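Local structure of MSHA biogenesis protein MshE (Vibrio cholerae, 5HTL) at residues V85-R97 / I104-L118. The protein binds the second messenger cyclic di-GMP through its MshEN domain and probably serves as an ATPase in assembling the MSHA pilus. Residues are numbered along the deposited sequence; the frame is centred on the assembly and turned at random.
Sequences VHARRLRALVIGR and IAMSDPADLFAQEAL. With C2E (9,9'-[(2R,3R,3aS,5S,7aR,9R,10R,10aS,12S,14aR)-3,5,10,12-tetrahydroxy-5,12-dioxidooctahydro-2H,7H-difuro[3,2-d:3',2'-j][1,3,7,9,2,8]tetraoxadiphosphacyclododecine-2,9-diyl]bis(2-amino-1,9-dihydro-6H-purin-6-one)), chain C.
With CG of L90 beside its backbone N (chi1 -64°) and CG of L118 anti to its own (chi1 -159°), the two leucine branches come together, CD1 of L90 lying 3.8 Å from CD1 of L118. The other L90 methyl, CD2, presses on A117 CB at 3.5 Å, a tight fit for two carbons, and also rests on A114. Here helices 85-90 and 112-118 run almost antiparallel, at 164°, with small alanines admitting the leucine. R91, at positive phi, is the C-prime residue of a Schellman motif that ends the first helix and turns the chain into strand 92-97. This strand and 104-106 belong to one antiparallel beta hairpin of the MshEN domain. A105 O accepts from L93 N at 2.9 Å, and A105 N returns a bond to L93 O. A92 CB meets CG of selenomethionine M106 and CG2 of I104 on the face that also receives L118. Beyond the strand, S107 N donates to R91 O.

The R91 chain, bent at chi3, lays one guanidinium face over S107 OG; its NH1 forms a salt bridge with E134. Its NH2 stays beyond salt-bridge distance of D108 and D111, 4.2 Å from D111 OD1; water 2, to which R91 NH2 donates, probably links it to D111 OD1. R89 NH2 approaches the edge of the F113 ring, 3.5 Å from CD2, and reaches D111 OD1 through water 1. D111 OD2 caps helix 112-118 by accepting from A114 N, which comes from above the carboxylate plane. On the ligand side, D108 OD1 accepts from the guanine amino group N21 of cyclic di-GMP at 2.9 Å, while A110 CB packs near the adjoining ribose.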
loop_
_atom_site.group_PDB
_atom_site.type_symbol
_atom_site.label_atom_id
_atom_site.label_comp_id
_atom_site.label_asym_id
_atom_site.label_seq_id
_atom_site.Cartn_x
_atom_site.Cartn_y
_atom_site.Cartn_z
ATOM N N VAL A 85 15.913 18.735 -3.224
ATOM C CA VAL A 85 16.960 17.907 -3.813
ATOM C C VAL A 85 16.696 16.416 -3.610
ATOM O O VAL A 85 16.983 15.599 -4.488
ATOM C CB VAL A 85 18.379 18.281 -3.304
ATOM C CG1 VAL A 85 18.779 19.673 -3.775
ATOM C CG2 VAL A 85 18.465 18.180 -1.794
ATOM N N HIS A 86 16.119 16.061 -2.470
ATOM C CA HIS A 86 15.805 14.663 -2.202
ATOM C C HIS A 86 14.548 14.199 -2.923
ATOM O O HIS A 86 14.498 13.087 -3.442
ATOM C CB HIS A 86 15.716 14.424 -0.702
ATOM C CG HIS A 86 17.018 14.665 -0.006
ATOM N ND1 HIS A 86 18.128 13.891 -0.242
ATOM C CD2 HIS A 86 17.395 15.627 0.868
ATOM C CE1 HIS A 86 19.139 14.353 0.481
ATOM N NE2 HIS A 86 18.721 15.401 1.162
ATOM N N ALA A 87 13.532 15.056 -2.960
ATOM C CA ALA A 87 12.317 14.761 -3.710
ATOM C C ALA A 87 12.648 14.462 -5.174
ATOM O O ALA A 87 12.198 13.468 -5.733
ATOM C CB ALA A 87 11.341 15.933 -3.597
ATOM N N ARG A 88 13.465 15.303 -5.789
ATOM C CA ARG A 88 13.862 15.101 -7.177
ATOM C C ARG A 88 14.709 13.845 -7.366
ATOM O O ARG A 88 14.459 13.081 -8.292
ATOM C CB ARG A 88 14.563 16.347 -7.728
ATOM C CG ARG A 88 13.603 17.537 -7.863
ATOM C CD ARG A 88 14.312 18.753 -8.475
ATOM N NE ARG A 88 13.425 19.905 -8.650
ATOM C CZ ARG A 88 12.629 20.101 -9.703
ATOM N NH1 ARG A 88 12.557 19.207 -10.684
ATOM N NH2 ARG A 88 11.878 21.190 -9.771
ATOM N N ARG A 89 15.672 13.605 -6.480
ATOM C CA ARG A 89 16.516 12.405 -6.583
ATOM C C ARG A 89 15.701 11.125 -6.509
ATOM O O ARG A 89 15.931 10.183 -7.277
ATOM C CB ARG A 89 17.581 12.368 -5.479
ATOM C CG ARG A 89 18.472 11.107 -5.530
ATOM C CD ARG A 89 18.016 10.074 -4.508
ATOM N NE ARG A 89 18.588 8.731 -4.647
ATOM C CZ ARG A 89 18.022 7.728 -5.319
ATOM N NH1 ARG A 89 16.870 7.904 -5.953
ATOM N NH2 ARG A 89 18.615 6.542 -5.364
ATOM N N LEU A 90 14.738 11.103 -5.585
ATOM C CA LEU A 90 13.981 9.906 -5.255
ATOM C C LEU A 90 12.704 9.786 -6.069
ATOM O O LEU A 90 11.997 8.771 -5.976
ATOM C CB LEU A 90 13.631 9.932 -3.763
ATOM C CG LEU A 90 14.838 9.880 -2.828
ATOM C CD1 LEU A 90 14.430 10.155 -1.389
ATOM C CD2 LEU A 90 15.489 8.513 -2.943
ATOM N N ARG A 91 12.404 10.808 -6.866
ATOM C CA ARG A 91 11.140 10.910 -7.603
ATOM C C ARG A 91 9.952 10.640 -6.675
ATOM O O ARG A 91 9.116 9.764 -6.928
ATOM C CB ARG A 91 11.145 10.021 -8.850
ATOM C CG ARG A 91 12.266 10.399 -9.837
ATOM C CD ARG A 91 12.329 9.427 -11.009
ATOM N NE ARG A 91 12.729 8.098 -10.564
ATOM C CZ ARG A 91 12.645 6.998 -11.308
ATOM N NH1 ARG A 91 12.194 7.071 -12.553
ATOM N NH2 ARG A 91 13.020 5.833 -10.808
ATOM N N ALA A 92 9.889 11.425 -5.606
ATOM C CA ALA A 92 8.897 11.265 -4.539
ATOM C C ALA A 92 8.419 12.635 -4.114
ATOM O O ALA A 92 9.218 13.554 -3.982
ATOM C CB ALA A 92 9.520 10.546 -3.359
ATOM N N LEU A 93 7.116 12.774 -3.909
ATOM C CA LEU A 93 6.517 14.033 -3.472
ATOM C C LEU A 93 5.590 13.786 -2.298
ATOM O O LEU A 93 4.674 12.971 -2.386
ATOM C CB LEU A 93 5.709 14.653 -4.615
ATOM C CG LEU A 93 5.028 16.006 -4.362
ATOM C CD1 LEU A 93 6.096 17.077 -4.264
ATOM C CD2 LEU A 93 4.044 16.366 -5.468
ATOM N N VAL A 94 5.818 14.494 -1.198
ATOM C CA VAL A 94 4.919 14.436 -0.053
ATOM C C VAL A 94 3.685 15.281 -0.346
ATOM O O VAL A 94 3.789 16.495 -0.547
ATOM C CB VAL A 94 5.586 14.994 1.214
ATOM C CG1 VAL A 94 4.649 14.838 2.406
ATOM C CG2 VAL A 94 6.906 14.290 1.468
ATOM N N ILE A 95 2.526 14.630 -0.428
ATOM C CA ILE A 95 1.288 15.319 -0.797
ATOM C C ILE A 95 0.281 15.407 0.340
ATOM O O ILE A 95 -0.737 16.082 0.221
ATOM C CB ILE A 95 0.608 14.684 -2.042
ATOM C CG1 ILE A 95 0.165 13.248 -1.757
ATOM C CG2 ILE A 95 1.543 14.747 -3.256
ATOM C CD1 ILE A 95 -0.693 12.615 -2.880
ATOM N N GLY A 96 0.568 14.731 1.440
ATOM C CA GLY A 96 -0.307 14.801 2.593
ATOM C C GLY A 96 0.457 14.556 3.870
ATOM O O GLY A 96 1.410 13.773 3.884
ATOM N N ARG A 97 0.049 15.238 4.936
ATOM C CA ARG A 97 0.547 14.925 6.264
ATOM C C ARG A 97 -0.597 14.959 7.260
ATOM O O ARG A 97 -1.397 15.890 7.260
ATOM C CB ARG A 97 1.618 15.916 6.707
ATOM C CG ARG A 97 2.363 15.440 7.944
ATOM C CD ARG A 97 2.391 16.458 9.047
ATOM N NE ARG A 97 2.663 17.803 8.555
ATOM C CZ ARG A 97 3.000 18.823 9.334
ATOM N NH1 ARG A 97 3.123 18.642 10.641
ATOM N NH2 ARG A 97 3.226 20.016 8.805
ATOM N N ILE A 104 2.734 9.823 0.197
ATOM C CA ILE A 104 3.836 10.114 -0.710
ATOM C C ILE A 104 3.557 9.535 -2.090
ATOM O O ILE A 104 3.348 8.330 -2.243
ATOM C CB ILE A 104 5.168 9.541 -0.172
ATOM C CG1 ILE A 104 5.478 10.126 1.216
ATOM C CG2 ILE A 104 6.317 9.823 -1.150
ATOM C CD1 ILE A 104 6.827 9.717 1.778
ATOM N N ALA A 105 3.563 10.413 -3.090
ATOM C CA ALA A 105 3.445 9.987 -4.485
ATOM C C ALA A 105 4.825 9.668 -5.032
ATOM O O ALA A 105 5.747 10.461 -4.876
ATOM C CB ALA A 105 2.773 11.073 -5.320
HETATM N N MSE A 106 4.992 8.499 -5.635
HETATM C CA MSE A 106 6.267 8.136 -6.255
HETATM C C MSE A 106 6.054 7.666 -7.670
HETATM O O MSE A 106 5.017 7.094 -7.990
HETATM C CB MSE A 106 6.935 7.005 -5.484
HETATM C CG MSE A 106 7.348 7.370 -4.094
HETATM SE SE MSE A 106 8.266 5.872 -3.297
HETATM C CE MSE A 106 9.909 5.913 -4.316
ATOM N N SER A 107 7.050 7.880 -8.519
ATOM C CA SER A 107 6.998 7.366 -9.880
ATOM C C SER A 107 7.304 5.873 -9.862
ATOM O O SER A 107 6.804 5.116 -10.693
ATOM C CB SER A 107 8.018 8.081 -10.757
ATOM O OG SER A 107 9.303 7.565 -10.523
ATOM N N ASP A 108 8.116 5.444 -8.903
ATOM C CA ASP A 108 8.454 4.028 -8.784
ATOM C C ASP A 108 8.411 3.539 -7.337
ATOM O O ASP A 108 9.431 3.459 -6.670
ATOM C CB ASP A 108 9.822 3.745 -9.413
ATOM C CG ASP A 108 10.144 2.268 -9.469
ATOM O OD1 ASP A 108 9.269 1.456 -9.116
ATOM O OD2 ASP A 108 11.281 1.933 -9.872
ATOM N N PRO A 109 7.216 3.196 -6.842
ATOM C CA PRO A 109 7.122 2.699 -5.466
ATOM C C PRO A 109 7.747 1.304 -5.293
ATOM O O PRO A 109 7.944 0.877 -4.160
ATOM C CB PRO A 109 5.606 2.669 -5.201
ATOM C CG PRO A 109 4.973 2.732 -6.543
ATOM C CD PRO A 109 5.901 3.480 -7.431
ATOM N N ALA A 110 8.075 0.636 -6.396
ATOM C CA ALA A 110 8.794 -0.642 -6.361
ATOM C C ALA A 110 10.304 -0.460 -6.185
ATOM O O ALA A 110 11.041 -1.437 -6.040
ATOM C CB ALA A 110 8.502 -1.443 -7.619
ATOM N N ASP A 111 10.761 0.788 -6.193
ATOM C CA ASP A 111 12.187 1.092 -6.060
ATOM C C ASP A 111 12.585 1.060 -4.588
ATOM O O ASP A 111 12.470 2.062 -3.868
ATOM C CB ASP A 111 12.481 2.463 -6.683
ATOM C CG ASP A 111 13.971 2.824 -6.688
ATOM O OD1 ASP A 111 14.335 3.849 -7.319
ATOM O OD2 ASP A 111 14.789 2.118 -6.065
ATOM N N LEU A 112 13.069 -0.096 -4.148
ATOM C CA LEU A 112 13.386 -0.295 -2.740
ATOM C C LEU A 112 14.640 0.448 -2.309
ATOM O O LEU A 112 14.781 0.821 -1.147
ATOM C CB LEU A 112 13.516 -1.788 -2.440
ATOM C CG LEU A 112 12.227 -2.584 -2.660
ATOM C CD1 LEU A 112 12.398 -4.036 -2.235
ATOM C CD2 LEU A 112 11.078 -1.932 -1.906
ATOM N N PHE A 113 15.551 0.664 -3.249
ATOM C CA PHE A 113 16.725 1.487 -2.994
ATOM C C PHE A 113 16.264 2.912 -2.655
ATOM O O PHE A 113 16.704 3.496 -1.664
ATOM C CB PHE A 113 17.636 1.473 -4.225
ATOM C CG PHE A 113 19.017 2.003 -3.970
ATOM C CD1 PHE A 113 19.926 1.273 -3.218
ATOM C CD2 PHE A 113 19.410 3.218 -4.499
ATOM C CE1 PHE A 113 21.197 1.754 -2.988
ATOM C CE2 PHE A 113 20.687 3.709 -4.267
ATOM C CZ PHE A 113 21.576 2.967 -3.517
ATOM N N ALA A 114 15.351 3.455 -3.461
ATOM C CA ALA A 114 14.779 4.776 -3.175
ATOM C C ALA A 114 13.948 4.786 -1.890
ATOM O O ALA A 114 13.973 5.750 -1.139
ATOM C CB ALA A 114 13.955 5.288 -4.364
ATOM N N GLN A 115 13.209 3.713 -1.634
ATOM C CA GLN A 115 12.390 3.616 -0.431
ATOM C C GLN A 115 13.234 3.693 0.827
ATOM O O GLN A 115 12.866 4.365 1.792
ATOM C CB GLN A 115 11.643 2.289 -0.436
ATOM C CG GLN A 115 10.587 2.134 0.636
ATOM C CD GLN A 115 9.692 0.939 0.376
ATOM O OE1 GLN A 115 9.961 -0.165 0.849
ATOM N NE2 GLN A 115 8.638 1.148 -0.400
ATOM N N GLU A 116 14.362 2.989 0.814
ATOM C CA GLU A 116 15.276 2.999 1.949
ATOM C C GLU A 116 15.766 4.417 2.201
ATOM O O GLU A 116 15.841 4.874 3.339
ATOM C CB GLU A 116 16.458 2.068 1.687
ATOM C CG GLU A 116 17.340 1.822 2.912
ATOM C CD GLU A 116 16.814 0.705 3.797
ATOM O OE1 GLU A 116 17.592 0.181 4.622
ATOM O OE2 GLU A 116 15.624 0.346 3.667
ATOM N N ALA A 117 16.099 5.113 1.121
ATOM C CA ALA A 117 16.527 6.497 1.193
ATOM C C ALA A 117 15.449 7.395 1.782
ATOM O O ALA A 117 15.712 8.213 2.665
ATOM C CB ALA A 117 16.913 6.982 -0.184
ATOM N N LEU A 118 14.229 7.238 1.285
ATOM C CA LEU A 118 13.101 8.027 1.764
ATOM C C LEU A 118 12.894 7.825 3.266
ATOM O O LEU A 118 12.673 8.788 4.007
ATOM C CB LEU A 118 11.836 7.620 1.002
ATOM C CG LEU A 118 10.663 8.587 0.957
ATOM C CD1 LEU A 118 11.088 9.907 0.377
ATOM C CD2 LEU A 118 9.579 7.949 0.095
HETATM P P1 C2E C . 8.426 -8.922 -9.386
HETATM O O2P C2E C . 7.240 -8.714 -10.296
HETATM O O1P C2E C . 8.074 -9.710 -8.143
HETATM O "O5'" C2E C . 9.552 -9.655 -10.218
HETATM C "C5'" C2E C . 10.861 -9.903 -9.787
HETATM C "C4'" C2E C . 11.767 -10.361 -10.834
HETATM O "O4'" C2E C . 11.346 -11.583 -11.359
HETATM C "C3'" C2E C . 11.805 -9.410 -11.999
HETATM O "O3'" C2E C . 12.871 -8.503 -11.848
HETATM C "C2'" C2E C . 11.894 -10.236 -13.119
HETATM O "O2'" C2E C . 13.274 -10.412 -13.505
HETATM C "C1'" C2E C . 11.280 -11.536 -12.754
HETATM N N9 C2E C . 9.899 -11.584 -13.124
HETATM C C8 C2E C . 8.833 -10.790 -13.081
HETATM N N7 C2E C . 7.812 -11.502 -13.573
HETATM C C5 C2E C . 8.256 -12.748 -13.918
HETATM C C6 C2E C . 7.593 -13.855 -14.460
HETATM O O6 C2E C . 6.278 -13.798 -14.748
HETATM N N1 C2E C . 8.287 -14.974 -14.705
HETATM C C2 C2E C . 9.590 -15.028 -14.416
HETATM N N2 C2E C . 10.274 -16.251 -14.701
HETATM N N3 C2E C . 10.274 -13.989 -13.888
HETATM C C4 C2E C . 9.636 -12.826 -13.626
HETATM P P11 C2E C . 12.729 -6.983 -12.302
HETATM O O21 C2E C . 14.077 -6.287 -12.216
HETATM O O11 C2E C . 12.286 -6.983 -13.736
HETATM O O5A C2E C . 11.607 -6.247 -11.506
HETATM C C5A C2E C . 11.686 -6.056 -10.103
HETATM C C4A C2E C . 10.460 -5.680 -9.447
HETATM O O4A C2E C . 10.066 -4.325 -9.857
HETATM C C3A C2E C . 9.312 -6.530 -9.830
HETATM O O3A C2E C . 9.012 -7.540 -8.887
HETATM C C2A C2E C . 8.168 -5.611 -9.995
HETATM O O2A C2E C . 7.449 -5.412 -8.844
HETATM C C1A C2E C . 8.763 -4.308 -10.393
HETATM N N91 C2E C . 8.918 -4.022 -11.813
HETATM C C81 C2E C . 9.082 -4.880 -12.839
HETATM N N71 C2E C . 9.227 -4.189 -13.984
HETATM C C51 C2E C . 9.165 -2.869 -13.689
HETATM C C61 C2E C . 9.252 -1.678 -14.418
HETATM O O61 C2E C . 9.455 -1.670 -15.787
HETATM N N11 C2E C . 9.140 -0.512 -13.784
HETATM C C21 C2E C . 8.951 -0.463 -12.469
HETATM N N21 C2E C . 8.840 0.819 -11.897
HETATM N N31 C2E C . 8.868 -1.569 -11.719
HETATM C C41 C2E C . 8.975 -2.775 -12.317
HETATM O O HOH W 1 16.805 4.951 -7.191
HETATM O O HOH W 2 12.650 6.003 -7.681
HETATM O O HOH W 3 9.977 6.893 -7.415
#